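PDB 2ZGI: putative 4-amino-4-deoxychorismate lyase from Thermus thermophilus, which binds pyridoxal 5'-phosphate and probably acts as a lyase, possibly on 4-amino-4-deoxychorismate. Local coordinates for residues Asn129-Pro132 with Tyr133-Ala136; Leu42-Leu45 with Arg46-Leu50. One frame throughout, in Å; residues are numbered along the deposited sequence.

Contact 1: residues Asn129-Pro132 with Tyr133-Ala136. With PLP (pyridoxal-5'-phosphate), chain P.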
loop_
_atom_site.group_PDB
_atom_site.type_symbol
_atom_site.label_atom_id
_atom_site.label_comp_id
_atom_site.label_asym_id
_atom_site.label_seq_id
_atom_site.Cartn_x
_atom_site.Cartn_y
_atom_site.Cartn_z
ATOM N N ASN D 129 13.498 -17.417 -3.930
ATOM C CA ASN D 129 13.170 -16.159 -3.263
ATOM C C ASN D 129 11.924 -16.366 -2.427
ATOM O O ASN D 129 10.800 -15.985 -2.813
ATOM C CB ASN D 129 13.027 -15.035 -4.285
ATOM C CG ASN D 129 14.361 -14.489 -4.709
ATOM O OD1 ASN D 129 15.372 -15.215 -4.792
ATOM N ND2 ASN D 129 14.397 -13.225 -4.963
ATOM N N TYR D 130 12.115 -17.045 -1.300
ATOM C CA TYR D 130 10.995 -17.660 -0.600
ATOM C C TYR D 130 10.765 -16.982 0.771
ATOM O O TYR D 130 9.974 -17.437 1.564
ATOM C CB TYR D 130 11.300 -19.165 -0.428
ATOM C CG TYR D 130 10.164 -20.005 0.055
ATOM C CD1 TYR D 130 9.075 -20.279 -0.767
ATOM C CD2 TYR D 130 10.183 -20.538 1.345
ATOM C CE1 TYR D 130 8.009 -21.062 -0.318
ATOM C CE2 TYR D 130 9.122 -21.317 1.808
ATOM C CZ TYR D 130 8.043 -21.572 0.973
ATOM O OH TYR D 130 6.987 -22.324 1.446
ATOM N N LEU D 131 11.478 -15.910 1.029
ATOM C CA LEU D 131 11.379 -15.209 2.333
ATOM C C LEU D 131 9.959 -14.732 2.722
ATOM O O LEU D 131 9.515 -14.957 3.862
ATOM C CB LEU D 131 12.396 -14.075 2.378
ATOM C CG LEU D 131 12.849 -13.541 3.734
ATOM C CD1 LEU D 131 13.143 -14.657 4.712
ATOM C CD2 LEU D 131 14.027 -12.583 3.534
ATOM N N PRO D 132 9.231 -14.088 1.786
ATOM C CA PRO D 132 7.862 -13.683 2.148
ATOM C C PRO D 132 6.988 -14.855 2.629
ATOM O O PRO D 132 6.213 -14.693 3.573
ATOM C CB PRO D 132 7.301 -13.103 0.839
ATOM C CG PRO D 132 8.556 -12.614 0.087
ATOM C CD PRO D 132 9.597 -13.661 0.424
ATOM N N TYR D 133 7.122 -16.021 1.988
ATOM C CA TYR D 133 6.392 -17.224 2.358
ATOM C C TYR D 133 6.858 -17.714 3.722
ATOM O O TYR D 133 6.049 -18.081 4.564
ATOM C CB TYR D 133 6.558 -18.319 1.292
ATOM C CG TYR D 133 6.182 -17.810 -0.085
ATOM C CD1 TYR D 133 4.846 -17.803 -0.516
ATOM C CD2 TYR D 133 7.155 -17.296 -0.937
ATOM C CE1 TYR D 133 4.511 -17.286 -1.794
ATOM C CE2 TYR D 133 6.831 -16.786 -2.173
ATOM C CZ TYR D 133 5.519 -16.801 -2.610
ATOM O OH TYR D 133 5.258 -16.294 -3.866
ATOM N N ARG D 134 8.154 -17.681 3.962
ATOM C CA ARG D 134 8.634 -18.055 5.322
ATOM C C ARG D 134 7.998 -17.161 6.380
ATOM O O ARG D 134 7.428 -17.649 7.364
ATOM C CB ARG D 134 10.151 -17.957 5.418
ATOM C CG ARG D 134 10.926 -18.929 4.502
ATOM C CD ARG D 134 12.421 -18.821 4.757
ATOM N NE ARG D 134 12.763 -19.056 6.160
ATOM C CZ ARG D 134 12.974 -20.248 6.715
ATOM N NH1 ARG D 134 12.919 -21.372 5.998
ATOM N NH2 ARG D 134 13.266 -20.314 8.013
ATOM N N LEU D 135 8.087 -15.849 6.163
ATOM C CA LEU D 135 7.561 -14.857 7.109
ATOM C C LEU D 135 6.042 -14.998 7.317
ATOM O O LEU D 135 5.541 -14.860 8.462
ATOM C CB LEU D 135 7.942 -13.441 6.669
ATOM C CG LEU D 135 9.434 -13.149 6.678
ATOM C CD1 LEU D 135 9.730 -11.896 5.862
ATOM C CD2 LEU D 135 10.061 -13.089 8.139
ATOM N N ALA D 136 5.316 -15.305 6.232
ATOM C CA ALA D 136 3.894 -15.562 6.314
ATOM C C ALA D 136 3.578 -16.798 7.189
ATOM O O ALA D 136 2.642 -16.758 8.029
ATOM C CB ALA D 136 3.262 -15.688 4.904
HETATM N N1 PLP P . 1.989 -22.188 -2.763
HETATM C C2 PLP P . 3.319 -21.971 -2.697
HETATM C C2A PLP P . 3.820 -20.594 -2.368
HETATM C C3 PLP P . 4.215 -23.023 -2.914
HETATM O O3 PLP P . 5.549 -22.756 -2.836
HETATM C C4 PLP P . 3.710 -24.288 -3.237
HETATM C C4A PLP P . 4.601 -25.476 -3.536
HETATM C C5 PLP P . 2.332 -24.473 -3.330
HETATM C C6 PLP P . 1.498 -23.383 -3.084
HETATM C C5A PLP P . 1.707 -25.817 -3.636
HETATM O O4P PLP P . 1.984 -26.328 -4.941
HETATM P P PLP P . 1.889 -27.880 -5.323
HETATM O O1P PLP P . 0.446 -28.294 -5.174
HETATM O O2P PLP P . 2.753 -28.686 -4.378
HETATM O O3P PLP P . 2.416 -27.808 -6.718
#
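Tyr-130 and Tyr-133 meet ring against side chain at the first turn of helix 131-142. The aromatic contact is carried by CB of Tyr-133, which lies over one face of the Tyr-130 ring, 3.6 Å from its centroid and 18° off the normal, a CH-pi contact. The two rings are inclined by only 20°, but their centroids are 5.1 Å apart, so they are slid past one another and barely overlap. CG of Tyr-130 stands anti to the backbone N (chi1 -170°), which swings the ring beside the following residues of the helix and lets CD2 also touch CG of Arg-134 at 3.6 Å.

Apolar contact continues one residue on, where CG of Leu-131 approaches CD1 of Leu-135 at 4.1 Å. Backbone bonds hold the turn: Arg-134 N donates to O of the N-cap residue Tyr-130, at 3.0 Å, and Leu-135 N to Leu-131 O at 2.9 Å, almost straight. The guanidinium of Arg-134 is engaged across the subunit boundary, its NH1 hydrogen-bonded to ND1 of His-20 of the second subunit.

Both tyrosines belong to the cofactor pocket. CE1 of Tyr-133 lies 3.4 Å from the methyl carbon C2A of PLP, whereas O3 of PLP is at the edge of the Tyr-130 ring, so the first turn of helix 131-142, the helix of the beta-alpha-beta unit with strands 111-117 and 147-151, lines the pyridoxal phosphate site.

Contact 2: residues Leu42-Leu45 with Arg46-Leu50. With PLP (pyridoxal-5'-phosphate), chain P; SO4 (sulfate ion), chain O.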
loop_
_atom_site.group_PDB
_atom_site.type_symbol
_atom_site.label_atom_id
_atom_site.label_comp_id
_atom_site.label_asym_id
_atom_site.label_seq_id
_atom_site.Cartn_x
_atom_site.Cartn_y
_atom_site.Cartn_z
ATOM N N LEU D 42 8.087 -32.411 -13.229
ATOM C CA LEU D 42 9.244 -32.158 -14.107
ATOM C C LEU D 42 8.928 -31.141 -15.208
ATOM O O LEU D 42 9.770 -30.337 -15.574
ATOM C CB LEU D 42 9.823 -33.460 -14.674
ATOM C CG LEU D 42 10.356 -34.425 -13.600
ATOM C CD1 LEU D 42 10.905 -35.741 -14.223
ATOM C CD2 LEU D 42 11.415 -33.758 -12.710
ATOM N N ALA D 43 7.701 -31.190 -15.720
ATOM C CA ALA D 43 7.198 -30.196 -16.676
ATOM C C ALA D 43 7.217 -28.795 -16.055
ATOM O O ALA D 43 7.757 -27.860 -16.637
ATOM C CB ALA D 43 5.793 -30.556 -17.097
ATOM N N ARG D 44 6.636 -28.654 -14.867
ATOM C CA ARG D 44 6.647 -27.343 -14.200
ATOM C C ARG D 44 8.062 -26.827 -13.931
ATOM O O ARG D 44 8.359 -25.659 -14.190
ATOM C CB ARG D 44 5.860 -27.380 -12.892
ATOM C CG ARG D 44 5.789 -25.982 -12.229
ATOM C CD ARG D 44 4.820 -25.942 -11.063
ATOM N NE ARG D 44 5.392 -26.645 -9.922
ATOM C CZ ARG D 44 4.763 -26.854 -8.768
ATOM N NH1 ARG D 44 3.505 -26.408 -8.581
ATOM N NH2 ARG D 44 5.392 -27.533 -7.810
ATOM N N LEU D 45 8.923 -27.702 -13.399
ATOM C CA LEU D 45 10.292 -27.344 -13.024
ATOM C C LEU D 45 11.063 -26.831 -14.233
ATOM O O LEU D 45 11.742 -25.805 -14.164
ATOM C CB LEU D 45 11.017 -28.551 -12.365
ATOM C CG LEU D 45 12.414 -28.319 -11.771
ATOM C CD1 LEU D 45 12.350 -27.339 -10.580
ATOM C CD2 LEU D 45 13.129 -29.633 -11.349
ATOM N N ARG D 46 10.945 -27.529 -15.365
ATOM C CA ARG D 46 11.545 -27.032 -16.609
ATOM C C ARG D 46 10.966 -25.675 -17.025
ATOM O O ARG D 46 11.707 -24.819 -17.495
ATOM C CB ARG D 46 11.339 -28.041 -17.755
ATOM C CG ARG D 46 11.866 -27.604 -19.116
ATOM C CD ARG D 46 11.699 -28.767 -20.102
ATOM N NE ARG D 46 12.598 -28.593 -21.236
ATOM C CZ ARG D 46 12.322 -27.868 -22.323
ATOM N NH1 ARG D 46 11.142 -27.246 -22.455
ATOM N NH2 ARG D 46 13.237 -27.762 -23.290
ATOM N N ARG D 47 9.650 -25.505 -16.883
ATOM C CA ARG D 47 8.975 -24.254 -17.271
ATOM C C ARG D 47 9.463 -23.086 -16.407
ATOM O O ARG D 47 9.790 -22.017 -16.904
ATOM C CB ARG D 47 7.459 -24.377 -17.126
ATOM C CG ARG D 47 6.738 -24.986 -18.345
ATOM C CD ARG D 47 5.236 -24.739 -18.303
ATOM N NE ARG D 47 4.601 -25.258 -17.089
ATOM C CZ ARG D 47 4.090 -26.484 -16.985
ATOM N NH1 ARG D 47 4.151 -27.321 -18.027
ATOM N NH2 ARG D 47 3.509 -26.872 -15.859
ATOM N N HIS D 48 9.530 -23.322 -15.103
ATOM C CA HIS D 48 10.006 -22.324 -14.167
ATOM C C HIS D 48 11.479 -21.950 -14.396
ATOM O O HIS D 48 11.822 -20.755 -14.460
ATOM C CB HIS D 48 9.709 -22.806 -12.743
ATOM C CG HIS D 48 8.247 -22.762 -12.414
ATOM N ND1 HIS D 48 7.746 -22.998 -11.154
ATOM C CD2 HIS D 48 7.178 -22.472 -13.193
ATOM C CE1 HIS D 48 6.428 -22.874 -11.173
ATOM N NE2 HIS D 48 6.058 -22.566 -12.406
ATOM N N ALA D 49 12.335 -22.956 -14.588
ATOM C CA ALA D 49 13.738 -22.719 -14.941
ATOM C C ALA D 49 13.881 -21.899 -16.220
ATOM O O ALA D 49 14.597 -20.903 -16.256
ATOM C CB ALA D 49 14.516 -24.076 -15.049
ATOM N N LEU D 50 13.180 -22.296 -17.282
ATOM C CA LEU D 50 13.326 -21.556 -18.538
ATOM C C LEU D 50 12.835 -20.092 -18.415
ATOM O O LEU D 50 13.451 -19.180 -18.991
ATOM C CB LEU D 50 12.715 -22.313 -19.741
ATOM C CG LEU D 50 12.882 -23.849 -19.962
ATOM C CD1 LEU D 50 12.767 -24.292 -21.438
ATOM C CD2 LEU D 50 14.123 -24.554 -19.287
HETATM N N1 PLP P . 1.989 -22.188 -2.763
HETATM C C2 PLP P . 3.319 -21.971 -2.697
HETATM C C2A PLP P . 3.820 -20.594 -2.368
HETATM C C3 PLP P . 4.215 -23.023 -2.914
HETATM O O3 PLP P . 5.549 -22.756 -2.836
HETATM C C4 PLP P . 3.710 -24.288 -3.237
HETATM C C4A PLP P . 4.601 -25.476 -3.536
HETATM C C5 PLP P . 2.332 -24.473 -3.330
HETATM C C6 PLP P . 1.498 -23.383 -3.084
HETATM C C5A PLP P . 1.707 -25.817 -3.636
HETATM O O4P PLP P . 1.984 -26.328 -4.941
HETATM P P PLP P . 1.889 -27.880 -5.323
HETATM O O1P PLP P . 0.446 -28.294 -5.174
HETATM O O2P PLP P . 2.753 -28.686 -4.378
HETATM O O3P PLP P . 2.416 -27.808 -6.718
HETATM S S SO4 O . 3.196 -23.221 -14.184
HETATM O O1 SO4 O . 2.823 -21.872 -14.629
HETATM O O2 SO4 O . 2.139 -24.190 -14.428
HETATM O O3 SO4 O . 4.406 -23.672 -14.883
HETATM O O4 SO4 O . 3.404 -23.154 -12.731
#
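Four successive i to i+4 bonds, from Arg-46 N to Leu-42 O through Ala-49 N to Leu-45 O, keep this part of helix 38-51 regular; the shortest is His-48 N to Arg-44 O at 2.8 Å. Along one side of the helix Arg-44 and His-48 pack together: CG of Arg-44 sits over a face of the imidazole, 3.5 Å from its centroid and 20° off the normal, a CH-pi contact. With chi1 at -176° the Arg-44 chain is carried over the imidazole, and after a bend at chi3 the guanidinium and imidazole planes are 19° apart, though it is CG, not the guanidinium, that lies over the ring face.

This helix delivers a phosphate-binding arginine to the pyridoxal phosphate site: NH1 of Arg-44 donates to O3P of PLP at 2.6 Å, and NH2 adds a weak bond to the same oxygen at 3.2 Å. NH2 is also hydrogen-bonded to Thr-26 OG1, a second hold on the guanidinium.

A sulfate, probably from the crystallisation liquor, joins Arg-47 to His-48. Its O3 meets the edge of the Arg-47 guanidinium, taking a nearly straight bond from NE at 2.7 Å, while CA of Arg-44 lies over a face of that group. His-48 NE2 donates to sulfate O4, also at 2.7 Å. On another side of the helix, Leu-42 and Leu-45 pack on helix 59-72 and on Phe-83 of strand 78-86.

The two contacts reach the same PLP from different ends. Contact 2 meets the phosphate through Arg-44, whereas contact 1 lies by the pyridine ring, with Tyr-133 at the C2 methyl and Tyr-130 near O3. Their centres are 21 Å apart and their nearest atoms about 10 Å, so they do not touch, and the cofactor bridges the gap. The side chains of Tyr-130 and Arg-44 are likewise about 10 Å apart. Ser-218, Ile-183 and Thr-184 add further hydrogen bonds to PLP. The surroundings differ as well: six of residues 129-136 are within reach of the second subunit, while no other protein chain of the assembly touches residues 42-50.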